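Local coordinates for protein SusD homolog (Bacteroides thetaiotaomicron, PDB 4MRU) that probably binds mucin O-glycans at the bacterial surface, as a SusD-like outer-membrane lipoprotein with a largely helical, TPR-like fold, at residues T122-P127 with N426-W431; M206-C211 with H434-Y439; L34-Q39 with F45-C50. All blocks are in the same frame, centred on the assembly; numbering follows the deposited sequence.

Contact 1 (T122-P127 with N426-W431); sequences TDIYGP and NGIESW. With EDO (1,2-ethanediol), chain F.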
loop_
_atom_site.group_PDB
_atom_site.type_symbol
_atom_site.label_atom_id
_atom_site.label_comp_id
_atom_site.label_asym_id
_atom_site.label_seq_id
_atom_site.Cartn_x
_atom_site.Cartn_y
_atom_site.Cartn_z
ATOM N N THR A 122 0.229 3.176 -11.024
ATOM C CA THR A 122 -0.626 2.422 -11.920
ATOM C C THR A 122 -1.679 1.619 -11.117
ATOM O O THR A 122 -2.802 1.467 -11.592
ATOM C CB THR A 122 0.113 1.481 -12.898
ATOM O OG1 THR A 122 -0.858 0.874 -13.776
ATOM C CG2 THR A 122 0.873 0.405 -12.210
ATOM N N ASP A 123 -1.326 1.123 -9.948
ATOM C CA ASP A 123 -2.314 0.401 -9.129
ATOM C C ASP A 123 -3.480 1.281 -8.693
ATOM O O ASP A 123 -4.612 0.794 -8.568
ATOM C CB ASP A 123 -1.673 -0.234 -7.891
ATOM C CG ASP A 123 -0.891 -1.505 -8.216
ATOM O OD1 ASP A 123 -0.941 -1.971 -9.378
ATOM O OD2 ASP A 123 -0.210 -1.998 -7.301
ATOM N N ILE A 124 -3.226 2.575 -8.505
ATOM C CA ILE A 124 -4.292 3.524 -8.173
ATOM C C ILE A 124 -5.208 3.863 -9.371
ATOM O O ILE A 124 -6.432 4.009 -9.186
ATOM C CB ILE A 124 -3.682 4.811 -7.594
ATOM C CG1 ILE A 124 -3.000 4.491 -6.263
ATOM C CG2 ILE A 124 -4.732 5.890 -7.397
ATOM C CD1 ILE A 124 -2.010 5.570 -5.864
ATOM N N TYR A 125 -4.650 3.986 -10.569
ATOM C CA TYR A 125 -5.379 4.567 -11.738
ATOM C C TYR A 125 -5.685 3.601 -12.836
ATOM O O TYR A 125 -6.667 3.790 -13.548
ATOM C CB TYR A 125 -4.579 5.719 -12.348
ATOM C CG TYR A 125 -4.480 6.889 -11.403
ATOM C CD1 TYR A 125 -5.503 7.819 -11.305
ATOM C CD2 TYR A 125 -3.383 7.067 -10.619
ATOM C CE1 TYR A 125 -5.459 8.853 -10.398
ATOM C CE2 TYR A 125 -3.307 8.133 -9.735
ATOM C CZ TYR A 125 -4.339 9.023 -9.635
ATOM O OH TYR A 125 -4.233 10.095 -8.767
ATOM N N GLY A 126 -4.841 2.590 -12.999
ATOM C CA GLY A 126 -4.892 1.756 -14.190
ATOM C C GLY A 126 -3.866 2.249 -15.208
ATOM O O GLY A 126 -2.657 2.383 -14.894
ATOM N N PRO A 127 -4.336 2.623 -16.401
ATOM C CA PRO A 127 -3.411 3.214 -17.405
ATOM C C PRO A 127 -2.826 4.500 -16.915
ATOM O O PRO A 127 -3.540 5.307 -16.284
ATOM C CB PRO A 127 -4.297 3.497 -18.612
ATOM C CG PRO A 127 -5.441 2.563 -18.417
ATOM C CD PRO A 127 -5.681 2.496 -16.958
ATOM N N ASN A 426 0.671 1.337 5.499
ATOM C CA ASN A 426 0.846 1.319 4.038
ATOM C C ASN A 426 -0.537 1.089 3.324
ATOM O O ASN A 426 -0.863 -0.018 2.859
ATOM C CB ASN A 426 1.836 0.240 3.668
ATOM C CG ASN A 426 2.307 0.303 2.210
ATOM O OD1 ASN A 426 1.725 0.961 1.357
ATOM N ND2 ASN A 426 3.370 -0.406 1.939
ATOM N N GLY A 427 -1.336 2.146 3.266
ATOM C CA GLY A 427 -2.730 2.049 2.828
ATOM C C GLY A 427 -2.856 1.773 1.355
ATOM O O GLY A 427 -3.811 1.135 0.922
ATOM N N ILE A 428 -1.910 2.272 0.544
ATOM C CA ILE A 428 -2.038 2.070 -0.901
ATOM C C ILE A 428 -1.876 0.566 -1.171
ATOM O O ILE A 428 -2.683 -0.050 -1.877
ATOM C CB ILE A 428 -1.067 2.907 -1.742
ATOM C CG1 ILE A 428 -1.359 4.417 -1.592
ATOM C CG2 ILE A 428 -1.155 2.518 -3.227
ATOM C CD1 ILE A 428 -2.723 4.905 -2.085
ATOM N N GLU A 429 -0.888 -0.071 -0.563
ATOM C CA GLU A 429 -0.729 -1.517 -0.779
ATOM C C GLU A 429 -1.913 -2.323 -0.246
ATOM O O GLU A 429 -2.377 -3.234 -0.931
ATOM C CB GLU A 429 0.542 -2.034 -0.138
ATOM C CG GLU A 429 0.754 -3.543 -0.294
ATOM C CD GLU A 429 0.896 -3.992 -1.756
ATOM O OE1 GLU A 429 1.120 -3.169 -2.672
ATOM O OE2 GLU A 429 0.741 -5.187 -2.014
ATOM N N SER A 430 -2.409 -1.988 0.952
ATOM C CA SER A 430 -3.551 -2.667 1.545
ATOM C C SER A 430 -4.826 -2.435 0.738
ATOM O O SER A 430 -5.663 -3.319 0.576
ATOM C CB SER A 430 -3.731 -2.213 2.985
ATOM O OG SER A 430 -2.757 -2.804 3.811
ATOM N N TRP A 431 -4.959 -1.246 0.174
ATOM C CA TRP A 431 -6.105 -0.976 -0.696
ATOM C C TRP A 431 -6.051 -1.867 -1.941
ATOM O O TRP A 431 -7.085 -2.430 -2.340
ATOM C CB TRP A 431 -6.157 0.501 -1.050
ATOM C CG TRP A 431 -7.257 0.885 -1.992
ATOM C CD1 TRP A 431 -8.489 0.342 -2.071
ATOM C CD2 TRP A 431 -7.215 1.934 -2.969
ATOM N NE1 TRP A 431 -9.235 0.963 -3.050
ATOM C CE2 TRP A 431 -8.487 1.952 -3.612
ATOM C CE3 TRP A 431 -6.238 2.854 -3.365
ATOM C CZ2 TRP A 431 -8.808 2.856 -4.623
ATOM C CZ3 TRP A 431 -6.548 3.753 -4.384
ATOM C CH2 TRP A 431 -7.835 3.754 -4.993
HETATM C C1 EDO F . 6.580 0.324 -1.933
HETATM O O1 EDO F . 5.291 0.406 -2.553
HETATM C C2 EDO F . 6.310 0.756 -0.533
HETATM O O2 EDO F . 5.431 -0.241 -0.043
#
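Ile124 meets Ile428 and Trp431 where the last turn of helix 104-125 packs against the first turn of helix 427-437, a buried helix-helix contact in the TPR-like SusD fold. The CA atoms of Ile124 and Ile428 are 7.8 Å apart. No hydrogen bond crosses between the segments, and the contact is apolar.

Asn426 stands at the N-cap. Its OD1 accepts a weak capping bond from Glu429 N, at 3.4 Å, while ND2 donates to O2 of a 1,2-ethanediol at 2.9 Å, with an N-H...O angle of 143°. The amide therefore serves the helix start with one end and a small, probably adventitious solvent molecule with the other. Gly427 follows, and its carbonyl O takes up Trp431 N in the first helical turn. Ile428 is directed at the opposite helix: its CD1 lies 3.9 Å from Ile124 CD1, the two side chains cross at about a right angle, and Ile124 CD1 also comes within 4.1 Å of Ile428 CG2. Helix 40-54 covers this pair through Met46, Glu47 and Cys50.

The carboxylate of Glu429 lies near that of Asp123, OE1 being 5.0 Å from Asp123 OD2. Arg209 NH2 forms salt bridges to both oxygens, which probably offsets the repulsion between the like charges. Ser430 OG is hydrogen-bonded to Tyr57 OH, behind the interface. Trp431 then closes the contact. With CG anti to the backbone N (chi1 177°), the indole reaches out to Ile124, while NE1 is hydrogen-bonded to Met459 O. The touching corner of the ring is CZ3, met by two branches of one side chain, Ile124 CG1 and Ile124 CG2, each 4.1 Å away.

Contact 2 (M206-C211 with H434-Y439); sequences MAMRLC and HRRTGY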
loop_
_atom_site.group_PDB
_atom_site.type_symbol
_atom_site.label_atom_id
_atom_site.label_comp_id
_atom_site.label_asym_id
_atom_site.label_seq_id
_atom_site.Cartn_x
_atom_site.Cartn_y
_atom_site.Cartn_z
HETATM N N MSE A 206 4.323 -7.878 -7.138
HETATM C CA MSE A 206 3.704 -7.558 -8.415
HETATM C C MSE A 206 3.213 -8.794 -9.135
HETATM O O MSE A 206 2.142 -8.767 -9.736
HETATM C CB MSE A 206 4.738 -6.847 -9.261
HETATM C CG MSE A 206 5.009 -5.439 -8.738
HETATM SE SE MSE A 206 6.501 -4.636 -9.772
HETATM C CE MSE A 206 6.006 -5.186 -11.607
ATOM N N ALA A 207 3.945 -9.892 -9.043
ATOM C CA ALA A 207 3.444 -11.165 -9.578
ATOM C C ALA A 207 2.126 -11.563 -8.925
ATOM O O ALA A 207 1.177 -11.954 -9.609
ATOM C CB ALA A 207 4.490 -12.264 -9.423
HETATM N N MSE A 208 2.036 -11.497 -7.593
HETATM C CA MSE A 208 0.822 -11.954 -6.905
HETATM C C MSE A 208 -0.369 -11.090 -7.299
HETATM O O MSE A 208 -1.479 -11.586 -7.451
HETATM C CB MSE A 208 1.034 -11.927 -5.376
HETATM C CG MSE A 208 -0.002 -12.766 -4.643
HETATM SE SE MSE A 208 0.203 -14.703 -5.048
HETATM C CE MSE A 208 2.070 -14.901 -4.526
ATOM N N ARG A 209 -0.103 -9.829 -7.592
ATOM C CA ARG A 209 -1.112 -8.856 -7.988
ATOM C C ARG A 209 -1.842 -9.313 -9.228
ATOM O O ARG A 209 -3.024 -9.022 -9.354
ATOM C CB ARG A 209 -0.500 -7.464 -8.235
ATOM C CG ARG A 209 -1.554 -6.371 -8.327
ATOM C CD ARG A 209 -1.969 -5.785 -6.962
ATOM N NE ARG A 209 -0.960 -4.823 -6.532
ATOM C CZ ARG A 209 -0.339 -4.760 -5.367
ATOM N NH1 ARG A 209 -0.617 -5.585 -4.358
ATOM N NH2 ARG A 209 0.564 -3.796 -5.211
ATOM N N LEU A 210 -1.154 -10.053 -10.109
ATOM C CA LEU A 210 -1.724 -10.437 -11.391
ATOM C C LEU A 210 -2.296 -11.864 -11.437
ATOM O O LEU A 210 -2.586 -12.399 -12.535
ATOM C CB LEU A 210 -0.668 -10.303 -12.496
ATOM C CG LEU A 210 0.135 -8.996 -12.539
ATOM C CD1 LEU A 210 1.005 -8.976 -13.785
ATOM C CD2 LEU A 210 -0.772 -7.791 -12.475
ATOM N N CYS A 211 -2.555 -12.444 -10.272
ATOM C CA CYS A 211 -2.939 -13.865 -10.235
ATOM C C CYS A 211 -4.365 -14.111 -10.788
ATOM O O CYS A 211 -4.717 -15.247 -11.106
ATOM C CB CYS A 211 -2.742 -14.424 -8.830
ATOM S SG CYS A 211 -4.041 -13.851 -7.713
ATOM N N HIS A 434 -6.929 -5.361 -1.026
ATOM C CA HIS A 434 -8.350 -5.423 -0.722
ATOM C C HIS A 434 -9.167 -5.453 -2.007
ATOM O O HIS A 434 -10.058 -6.273 -2.169
ATOM C CB HIS A 434 -8.811 -4.258 0.205
ATOM C CG HIS A 434 -10.301 -4.183 0.353
ATOM N ND1 HIS A 434 -11.007 -4.976 1.232
ATOM C CD2 HIS A 434 -11.230 -3.502 -0.357
ATOM C CE1 HIS A 434 -12.301 -4.778 1.067
ATOM N NE2 HIS A 434 -12.465 -3.861 0.137
ATOM N N ARG A 435 -8.824 -4.604 -2.953
ATOM C CA ARG A 435 -9.446 -4.691 -4.278
ATOM C C ARG A 435 -9.241 -6.063 -4.978
ATOM O O ARG A 435 -10.162 -6.623 -5.589
ATOM C CB ARG A 435 -8.937 -3.558 -5.157
ATOM C CG ARG A 435 -9.458 -2.201 -4.707
ATOM C CD ARG A 435 -8.933 -1.085 -5.617
ATOM N NE ARG A 435 -7.536 -0.808 -5.349
ATOM C CZ ARG A 435 -6.707 -0.159 -6.174
ATOM N NH1 ARG A 435 -7.129 0.261 -7.345
ATOM N NH2 ARG A 435 -5.434 0.020 -5.821
ATOM N N ARG A 436 -8.036 -6.570 -4.915
ATOM C CA ARG A 436 -7.678 -7.791 -5.626
ATOM C C ARG A 436 -8.411 -8.997 -5.056
ATOM O O ARG A 436 -8.972 -9.811 -5.802
ATOM C CB ARG A 436 -6.177 -8.048 -5.535
ATOM C CG ARG A 436 -5.747 -9.307 -6.318
ATOM C CD ARG A 436 -4.234 -9.412 -6.423
ATOM N NE ARG A 436 -3.621 -9.638 -5.125
ATOM C CZ ARG A 436 -3.440 -10.827 -4.553
ATOM N NH1 ARG A 436 -3.802 -11.935 -5.166
ATOM N NH2 ARG A 436 -2.908 -10.902 -3.331
ATOM N N THR A 437 -8.360 -9.127 -3.728
ATOM C CA THR A 437 -8.795 -10.352 -3.079
ATOM C C THR A 437 -10.126 -10.258 -2.415
ATOM O O THR A 437 -10.706 -11.289 -2.107
ATOM C CB THR A 437 -7.778 -10.789 -1.984
ATOM O OG1 THR A 437 -7.820 -9.875 -0.884
ATOM C CG2 THR A 437 -6.369 -10.860 -2.545
ATOM N N GLY A 438 -10.579 -9.044 -2.089
ATOM C CA GLY A 438 -11.835 -8.848 -1.344
ATOM C C GLY A 438 -11.614 -8.817 0.156
ATOM O O GLY A 438 -12.530 -8.586 0.924
ATOM N N TYR A 439 -10.369 -8.962 0.573
ATOM C CA TYR A 439 -10.027 -9.017 1.972
ATOM C C TYR A 439 -8.973 -7.966 2.411
ATOM O O TYR A 439 -8.235 -7.427 1.586
ATOM C CB TYR A 439 -9.480 -10.397 2.304
ATOM C CG TYR A 439 -10.323 -11.542 1.780
ATOM C CD1 TYR A 439 -11.674 -11.644 2.099
ATOM C CD2 TYR A 439 -9.728 -12.566 1.023
ATOM C CE1 TYR A 439 -12.452 -12.701 1.627
ATOM C CE2 TYR A 439 -10.491 -13.608 0.535
ATOM C CZ TYR A 439 -11.851 -13.661 0.838
ATOM O OH TYR A 439 -12.588 -14.711 0.394
#
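Arg436 dominates this meeting of helices 192-209 and 427-437, contributing more than half of the 187 Å² buried between the segments, and Arg209 and Met208 supply most of the opposing surface. The Arg436 chain leaves its helix extended, with CG anti to the backbone N (chi1 -178°), then bends at chi3 (67°). The straight part brings CD to 3.2 Å from Arg209 O, and the bend lays the guanidinium beside Met208.

Met208, a selenomethionine, approaches with CG 3.7 Å from Arg436 NH2. Its carbonyl O lies over one guanidinium face, 3.3 Å from NH1, but at an angle too poor for a hydrogen bond. Thr437 CG2 covers the opposite face, 3.5 Å above its centre. At the edge, near the guanidinium plane, Cys211 SG sits 3.2 Å from Arg436 NH1.

Arg209 starts away from Arg436 at CB, though their CD atoms stay 4.3 Å apart. The two share an anion: Glu433 OE2 pairs with Arg209 NH1 and Glu433 OE1 with Arg436 NH2, while Glu336 OE2 takes Arg436 NH1 and Glu429 OE1 takes Arg209 NH2. A leucine in place of Arg436 would probably leave Glu336 without this cation and cost Glu433 one of its two arginines here.

Charge here is thus matched rather than merely buried: the guanidinium is sandwiched between a carbonyl and a methyl group and paired with two carboxylates, which probably offset its charge.

Contact 3 (L34-Q39 with F45-C50); sequences LVIPAQ and FMEAMC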
loop_
_atom_site.group_PDB
_atom_site.type_symbol
_atom_site.label_atom_id
_atom_site.label_comp_id
_atom_site.label_asym_id
_atom_site.label_seq_id
_atom_site.Cartn_x
_atom_site.Cartn_y
_atom_site.Cartn_z
ATOM N N LEU A 34 9.726 9.696 -2.959
ATOM C CA LEU A 34 8.492 9.660 -3.788
ATOM C C LEU A 34 7.831 8.296 -3.793
ATOM O O LEU A 34 6.844 8.053 -4.526
ATOM C CB LEU A 34 8.865 10.065 -5.195
ATOM C CG LEU A 34 9.111 11.569 -5.363
ATOM C CD1 LEU A 34 9.840 11.860 -6.668
ATOM C CD2 LEU A 34 7.802 12.340 -5.301
ATOM N N VAL A 35 8.384 7.376 -3.031
ATOM C CA VAL A 35 7.810 6.045 -2.842
ATOM C C VAL A 35 6.692 6.209 -1.825
ATOM O O VAL A 35 5.519 6.334 -2.205
ATOM C CB VAL A 35 8.880 4.995 -2.442
ATOM C CG1 VAL A 35 8.236 3.662 -2.103
ATOM C CG2 VAL A 35 9.881 4.822 -3.566
ATOM N N ILE A 36 7.032 6.307 -0.537
ATOM C CA ILE A 36 6.038 6.748 0.412
ATOM C C ILE A 36 6.383 8.209 0.538
ATOM O O ILE A 36 7.520 8.544 0.924
ATOM C CB ILE A 36 6.116 6.052 1.773
ATOM C CG1 ILE A 36 6.041 4.523 1.654
ATOM C CG2 ILE A 36 4.989 6.554 2.668
ATOM C CD1 ILE A 36 4.691 3.954 1.359
ATOM N N PRO A 37 5.484 9.096 0.097
ATOM C CA PRO A 37 5.912 10.510 -0.006
ATOM C C PRO A 37 6.431 11.121 1.312
ATOM O O PRO A 37 5.774 11.104 2.359
ATOM C CB PRO A 37 4.665 11.230 -0.475
ATOM C CG PRO A 37 3.580 10.228 -0.456
ATOM C CD PRO A 37 4.107 8.880 -0.382
ATOM N N ALA A 38 7.600 11.700 1.204
ATOM C CA ALA A 38 8.255 12.323 2.328
ATOM C C ALA A 38 7.954 13.818 2.453
ATOM O O ALA A 38 8.400 14.442 3.420
ATOM C CB ALA A 38 9.752 12.096 2.200
ATOM N N GLN A 39 7.215 14.381 1.486
ATOM C CA GLN A 39 6.678 15.726 1.593
ATOM C C GLN A 39 5.263 15.652 2.121
ATOM O O GLN A 39 4.419 14.999 1.494
ATOM C CB GLN A 39 6.645 16.434 0.230
ATOM C CG GLN A 39 7.969 16.532 -0.504
ATOM C CD GLN A 39 7.786 16.787 -2.012
ATOM O OE1 GLN A 39 8.138 17.863 -2.483
ATOM N NE2 GLN A 39 7.207 15.799 -2.772
ATOM N N PHE A 45 -2.680 13.732 0.845
ATOM C CA PHE A 45 -3.612 13.277 -0.181
ATOM C C PHE A 45 -3.430 11.798 -0.479
ATOM O O PHE A 45 -4.390 11.034 -0.453
ATOM C CB PHE A 45 -3.434 14.060 -1.465
ATOM C CG PHE A 45 -3.722 15.536 -1.327
ATOM C CD1 PHE A 45 -5.017 15.969 -1.079
ATOM C CD2 PHE A 45 -2.727 16.453 -1.429
ATOM C CE1 PHE A 45 -5.288 17.306 -0.916
ATOM C CE2 PHE A 45 -2.988 17.817 -1.304
ATOM C CZ PHE A 45 -4.273 18.235 -1.056
HETATM N N MSE A 46 -2.211 11.400 -0.804
HETATM C CA MSE A 46 -1.976 10.039 -1.338
HETATM C C MSE A 46 -2.063 8.995 -0.255
HETATM O O MSE A 46 -2.678 7.949 -0.433
HETATM C CB MSE A 46 -0.613 10.018 -2.017
HETATM C CG MSE A 46 -0.343 8.723 -2.741
HETATM SE SE MSE A 46 1.348 9.035 -3.721
HETATM C CE MSE A 46 1.017 7.547 -5.043
ATOM N N GLU A 47 -1.493 9.285 0.908
ATOM C CA GLU A 47 -1.429 8.311 1.982
ATOM C C GLU A 47 -2.501 8.452 3.060
ATOM O O GLU A 47 -3.082 7.457 3.486
ATOM C CB GLU A 47 -0.069 8.426 2.659
ATOM C CG GLU A 47 1.066 8.062 1.750
ATOM C CD GLU A 47 1.109 6.586 1.455
ATOM O OE1 GLU A 47 0.898 5.746 2.385
ATOM O OE2 GLU A 47 1.405 6.253 0.303
ATOM N N ALA A 48 -2.711 9.660 3.567
ATOM C CA ALA A 48 -3.600 9.836 4.707
ATOM C C ALA A 48 -5.077 9.751 4.267
ATOM O O ALA A 48 -5.848 8.938 4.760
ATOM C CB ALA A 48 -3.305 11.163 5.415
HETATM N N MSE A 49 -5.407 10.536 3.271
HETATM C CA MSE A 49 -6.781 10.558 2.722
HETATM C C MSE A 49 -7.058 9.351 1.851
HETATM O O MSE A 49 -8.048 8.642 2.067
HETATM C CB MSE A 49 -6.947 11.828 1.939
HETATM C CG MSE A 49 -7.007 13.068 2.788
HETATM SE SE MSE A 49 -7.318 14.508 1.485
HETATM C CE MSE A 49 -6.772 16.093 2.533
ATOM N N CYS A 50 -6.258 9.133 0.814
ATOM C CA CYS A 50 -6.577 8.044 -0.154
ATOM C C CYS A 50 -6.299 6.601 0.391
ATOM O O CYS A 50 -7.244 5.854 0.695
ATOM C CB CYS A 50 -5.851 8.315 -1.467
ATOM S SG CYS A 50 -6.162 7.058 -2.755
#
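Glu47 OE2 is held by a salt bridge to Arg120 NH2 of helix 104-125, and the same oxygen lies against two apolar groups of the preceding loop, Pro37 CD and Ile36 CD1. The approach to Pro37 CD is 3.8 Å. No hydrogen bond joins segments 34-39 and 45-50; the charge partner of the carboxylate is Arg120, and the loop meets it with apolar atoms.

Glu47 brings more than its carboxylate. CG stands beside the backbone N (chi1 -65°) and the chain bends at chi2 (-71°), which folds the side chain across the proline ring and places CG 3.8 Å from Pro37 CD. Farther along, Glu47 CD is 4.1 Å from Ile36 CG2, the two side chains crossing nearly at a right angle.

Pro37 is the principal loop residue of the contact, and its ring atoms CG and CD meet two successive helix residues. Besides Glu47, its CG touches the selenium of Met46, SE, at 4.1 Å. Met46 is a selenomethionine in this crystal, and its extended chain, anti to the backbone N at chi1 (-173°), carries SE out to the ring. Beyond this pair, Arg120 lies against Ile36, Pro37 and Met46 alike, while Tyr322 and Trp324 of strand 322-325 touch Ile36.

The backbone under these side chains is not a plain alpha-helix. Cys50 N bonds to Phe45 O at 3.0 Å, five residues back, the signature of a pi-type turn. The arrangement is a helix entry in which the second turn of helix 40-54 packs on the loop that leads into it through the N-cap position, Gln39, within the mainly helical SusD fold.

How the contacts relate
Contacts 1 and 2 use the start and the end of helix 427-437, their centres 11 Å apart, and their segments alternate along the chain. Arg209 of contact 2 ties them together, with its NH2 2.7 Å from Glu429 OE1 of contact 1; Asp123 O and Arg435 NH1, 2.8 Å apart, form a probable second link. Contact 3 adjoins contact 1 through apolar packing: Ile124 CD1 lies 3.7 Å from Met46 CE. Contacts 2 and 3 do not touch, their nearest atoms being about 8 Å apart. A 1,2-ethanediol bound at Asn426 also lies about 4 Å from the Ile36 side chain, nearest atom to nearest atom. All three contacts are remote from Asn373, the magnesium-binding residue.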